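Local coordinates for protein neurotoxin (Clostridium botulinum, PDB 3N7L) that probably binds gangliosides on nerve cells, serving as the receptor-binding domain of a botulinum neurotoxin of serotype D/C, at residues Trp84-Pro89 / Tyr130-Asn135. Residues are numbered along the deposited sequence; the frame is centred on the assembly and turned at random.
Sequences WVSNLP and YDISKN
Tyr-130 drives the edge of its ring into one face of Trp-84, a T-shaped aromatic pair with planes at 80° and centroids 4.9 Å apart (five-membered ring of the indole). It joins two loops at one end of the concanavalin-like beta sandwich of the N-terminal half of the receptor-binding domain, one following strand 72-82 and the other strand 122-129. CE1 of Tyr-130 stands over the centre of the indole, 3.6 Å from CE2 of Trp-84, while CD1 of Tyr-130 lies 3.8 Å from CZ2 of Trp-84. The broad indole suits this place because its face can receive the tyrosine edge while NE1 is hydrogen-bonded to Ser-109 O. CG of Trp-84, anti to the backbone N (chi1 -179°), sets the indole beside its residue's carbonyl carbon. Tyrosine suits its place because its hydroxyl, past the CD1-CE1 edge, reaches that carbonyl: OH of Tyr-130 lies 2.7 Å from O of Trp-84, a weak hydrogen bond at most, as its proton has another acceptor within reach. Tyr-139 meets both rings, extending the aromatic cluster. Toward solvent the contact becomes aliphatic, and small Ser-86 lets Ile-132 come near. There the extended isoleucine branch brings CD1 of Ile-132 to 3.6 Å from CB of Ser-86.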
loop_
_atom_site.group_PDB
_atom_site.type_symbol
_atom_site.label_atom_id
_atom_site.label_comp_id
_atom_site.label_asym_id
_atom_site.label_seq_id
_atom_site.Cartn_x
_atom_site.Cartn_y
_atom_site.Cartn_z
ATOM N N TRP A 84 -1.876 3.956 -11.479
ATOM C CA TRP A 84 -2.904 4.951 -11.283
ATOM C C TRP A 84 -2.132 6.261 -11.366
ATOM O O TRP A 84 -1.760 6.857 -10.349
ATOM C CB TRP A 84 -3.566 4.796 -9.910
ATOM C CG TRP A 84 -4.666 5.800 -9.673
ATOM C CD1 TRP A 84 -5.134 6.729 -10.561
ATOM C CD2 TRP A 84 -5.418 5.987 -8.463
ATOM N NE1 TRP A 84 -6.127 7.485 -9.978
ATOM C CE2 TRP A 84 -6.321 7.052 -8.692
ATOM C CE3 TRP A 84 -5.413 5.362 -7.211
ATOM C CZ2 TRP A 84 -7.211 7.507 -7.713
ATOM C CZ3 TRP A 84 -6.302 5.818 -6.232
ATOM C CH2 TRP A 84 -7.186 6.881 -6.493
ATOM N N VAL A 85 -1.855 6.671 -12.599
ATOM C CA VAL A 85 -1.130 7.905 -12.852
ATOM C C VAL A 85 -2.060 9.110 -12.694
ATOM O O VAL A 85 -3.279 8.994 -12.847
ATOM C CB VAL A 85 -0.487 7.878 -14.262
ATOM C CG1 VAL A 85 0.643 6.859 -14.279
ATOM C CG2 VAL A 85 -1.520 7.511 -15.312
ATOM N N SER A 86 -1.473 10.263 -12.383
ATOM C CA SER A 86 -2.236 11.486 -12.157
ATOM C C SER A 86 -3.002 12.020 -13.365
ATOM O O SER A 86 -3.900 12.843 -13.205
ATOM C CB SER A 86 -1.315 12.583 -11.609
ATOM O OG SER A 86 -0.370 12.992 -12.580
ATOM N N ASN A 87 -2.653 11.573 -14.565
ATOM C CA ASN A 87 -3.358 12.036 -15.755
ATOM C C ASN A 87 -4.153 10.898 -16.381
ATOM O O ASN A 87 -4.387 10.868 -17.593
ATOM C CB ASN A 87 -2.389 12.620 -16.786
ATOM C CG ASN A 87 -1.493 11.571 -17.414
ATOM O OD1 ASN A 87 -0.976 11.774 -18.514
ATOM N ND2 ASN A 87 -1.294 10.454 -16.722
ATOM N N LEU A 88 -4.567 9.959 -15.538
ATOM C CA LEU A 88 -5.354 8.822 -15.985
ATOM C C LEU A 88 -6.726 9.293 -16.462
ATOM O O LEU A 88 -7.324 10.192 -15.873
ATOM C CB LEU A 88 -5.551 7.842 -14.832
ATOM C CG LEU A 88 -6.255 6.531 -15.179
ATOM C CD1 LEU A 88 -5.287 5.648 -15.949
ATOM C CD2 LEU A 88 -6.711 5.826 -13.910
ATOM N N PRO A 89 -7.235 8.702 -17.548
ATOM C CA PRO A 89 -8.556 9.121 -18.024
ATOM C C PRO A 89 -9.634 8.566 -17.087
ATOM O O PRO A 89 -9.318 7.894 -16.100
ATOM C CB PRO A 89 -8.624 8.520 -19.427
ATOM C CG PRO A 89 -7.786 7.278 -19.300
ATOM C CD PRO A 89 -6.602 7.763 -18.491
ATOM N N TYR A 130 -5.605 11.656 -4.391
ATOM C CA TYR A 130 -4.323 11.357 -3.778
ATOM C C TYR A 130 -3.295 12.467 -3.985
ATOM O O TYR A 130 -3.392 13.251 -4.932
ATOM C CB TYR A 130 -3.794 9.995 -4.267
ATOM C CG TYR A 130 -3.277 9.918 -5.692
ATOM C CD1 TYR A 130 -3.998 9.245 -6.685
ATOM C CD2 TYR A 130 -2.020 10.431 -6.025
ATOM C CE1 TYR A 130 -3.469 9.075 -7.978
ATOM C CE2 TYR A 130 -1.483 10.269 -7.307
ATOM C CZ TYR A 130 -2.205 9.589 -8.276
ATOM O OH TYR A 130 -1.646 9.401 -9.524
ATOM N N ASP A 131 -2.331 12.551 -3.071
ATOM C CA ASP A 131 -1.282 13.566 -3.138
ATOM C C ASP A 131 -0.297 13.215 -4.252
ATOM O O ASP A 131 0.509 12.297 -4.110
ATOM C CB ASP A 131 -0.541 13.642 -1.802
ATOM C CG ASP A 131 0.468 14.768 -1.762
ATOM O OD1 ASP A 131 1.200 14.956 -2.758
ATOM O OD2 ASP A 131 0.539 15.460 -0.729
ATOM N N ILE A 132 -0.353 13.957 -5.352
ATOM C CA ILE A 132 0.520 13.678 -6.477
ATOM C C ILE A 132 2.005 13.790 -6.141
ATOM O O ILE A 132 2.803 12.947 -6.557
ATOM C CB ILE A 132 0.187 14.595 -7.669
ATOM C CG1 ILE A 132 -1.269 14.370 -8.090
ATOM C CG2 ILE A 132 1.122 14.293 -8.840
ATOM C CD1 ILE A 132 -1.730 15.227 -9.249
ATOM N N SER A 133 2.373 14.808 -5.371
ATOM C CA SER A 133 3.776 15.004 -5.013
ATOM C C SER A 133 4.362 13.827 -4.232
ATOM O O SER A 133 5.564 13.560 -4.310
ATOM C CB SER A 133 3.946 16.293 -4.204
ATOM O OG SER A 133 3.488 16.136 -2.872
ATOM N N LYS A 134 3.519 13.123 -3.484
ATOM C CA LYS A 134 3.975 11.983 -2.697
ATOM C C LYS A 134 3.817 10.655 -3.425
ATOM O O LYS A 134 4.144 9.606 -2.877
ATOM C CB LYS A 134 3.202 11.901 -1.382
ATOM C CG LYS A 134 3.367 13.095 -0.478
ATOM C CD LYS A 134 2.582 12.881 0.798
ATOM C CE LYS A 134 2.737 14.053 1.740
ATOM N NZ LYS A 134 1.919 13.846 2.961
ATOM N N ASN A 135 3.313 10.693 -4.653
ATOM C CA ASN A 135 3.115 9.464 -5.421
ATOM C C ASN A 135 3.424 9.715 -6.886
ATOM O O ASN A 135 2.593 9.466 -7.755
ATOM C CB ASN A 135 1.666 8.989 -5.265
ATOM C CG ASN A 135 1.298 8.723 -3.818
ATOM O OD1 ASN A 135 1.598 7.659 -3.283
ATOM N ND2 ASN A 135 0.663 9.697 -3.174
#